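Local structure of methyltransferase (Streptococcus pyogenes, 2ESR) at residues L127-E130 with Q131-V134. The protein probably transfers methyl groups from S-adenosylmethionine to a substrate, as a member of the Rossmann-like methyltransferases. Sequence-based numbering, arbitrary orientation.
Sequences LLSE and QVMV
Val132 closes a type I beta turn onto Ser129: its amide N donates to Ser129 O at 3.1 Å, with an angle of 150° at the hydrogen. The turn swings the chain from the short strand 128-129 into strand 132-139, which lies between strands 101-106 and 162-169 in the mixed sheet of a Rossmann-like methyltransferase fold. On the buried side, Leu128 and Val132 cross at a slant. Leu128 CB lies 3.9 Å from Val132 CG1, while its CD2 reaches Val132 CG2 and, at 4.3 Å, Val134 CG2. Branched aliphatic chains suit this place, where Val104 and Leu151 also touch Leu128. Serine suits the corner because its side chain is short: with chi1 at 75°, Ser129 OG sits between its own backbone N and carbonyl carbon, 3.0 Å from Val132 N but too poorly angled for a hydrogen bond. This hydroxyl has weak hydrogen-bond partners in Phe101 O and Asp102 OD2. The two middle residues of the turn are polar: Glu130 is exposed, and Gln131, partly exposed, bonds through its amide to His173 N and Gly171 O, in what appears to be the C-terminal histidine tag. One water spans the corner, donating to Glu130 O and to Val132 O at 2.8 Å each.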
# COMPACT_ATOMS: atom_id res chain seq x y z
N LEU A 127 5.15 11.28 -8.88
CA LEU A 127 5.20 10.03 -8.14
C LEU A 127 6.54 9.30 -8.27
O LEU A 127 6.71 8.20 -7.75
CB LEU A 127 4.09 9.10 -8.61
CG LEU A 127 2.66 9.58 -8.32
CD1 LEU A 127 1.66 8.71 -9.07
CD2 LEU A 127 2.42 9.52 -6.83
N LEU A 128 7.48 9.91 -8.98
CA LEU A 128 8.79 9.29 -9.20
C LEU A 128 9.91 9.95 -8.40
O LEU A 128 10.06 11.17 -8.41
CB LEU A 128 9.15 9.35 -10.68
CG LEU A 128 8.15 8.75 -11.66
CD1 LEU A 128 8.64 8.94 -13.08
CD2 LEU A 128 7.95 7.26 -11.36
N SER A 129 10.70 9.15 -7.71
CA SER A 129 11.81 9.70 -6.93
C SER A 129 12.83 10.27 -7.90
O SER A 129 12.82 9.96 -9.09
CB SER A 129 12.47 8.62 -6.08
OG SER A 129 13.27 7.76 -6.89
N GLU A 130 13.71 11.12 -7.39
CA GLU A 130 14.76 11.72 -8.21
C GLU A 130 15.58 10.62 -8.89
O GLU A 130 15.87 10.68 -10.09
CB GLU A 130 15.69 12.56 -7.33
CG GLU A 130 15.05 13.81 -6.76
CD GLU A 130 14.89 14.91 -7.80
OE1 GLU A 130 14.20 14.68 -8.81
OE2 GLU A 130 15.46 16.01 -7.59
N GLN A 131 15.93 9.60 -8.10
CA GLN A 131 16.76 8.49 -8.58
C GLN A 131 15.96 7.28 -9.03
O GLN A 131 16.45 6.15 -8.99
CB GLN A 131 17.72 8.08 -7.47
CG GLN A 131 18.70 9.17 -7.09
CD GLN A 131 19.56 9.58 -8.26
OE1 GLN A 131 20.17 8.74 -8.93
NE2 GLN A 131 19.62 10.89 -8.52
N VAL A 132 14.74 7.51 -9.48
CA VAL A 132 13.88 6.42 -9.92
C VAL A 132 14.42 5.63 -11.12
O VAL A 132 15.14 6.16 -11.97
CB VAL A 132 12.48 6.95 -10.32
CG1 VAL A 132 12.57 7.75 -11.60
CG2 VAL A 132 11.49 5.80 -10.48
N MSE A 133 14.06 4.36 -11.16
CA MSE A 133 14.38 3.50 -12.28
C MSE A 133 13.01 2.95 -12.71
O MSE A 133 12.30 2.33 -11.91
CB MSE A 133 15.29 2.34 -11.87
CG MSE A 133 16.74 2.75 -11.73
SE MSE A 133 17.81 1.20 -11.36
CE MSE A 133 17.28 0.92 -9.55
N VAL A 134 12.62 3.24 -13.95
CA VAL A 134 11.36 2.74 -14.50
C VAL A 134 11.77 1.63 -15.46
O VAL A 134 12.34 1.88 -16.54
CB VAL A 134 10.56 3.83 -15.24
CG1 VAL A 134 9.27 3.24 -15.80
CG2 VAL A 134 10.22 4.96 -14.27
O HOH W 1 16.33 8.65 -12.02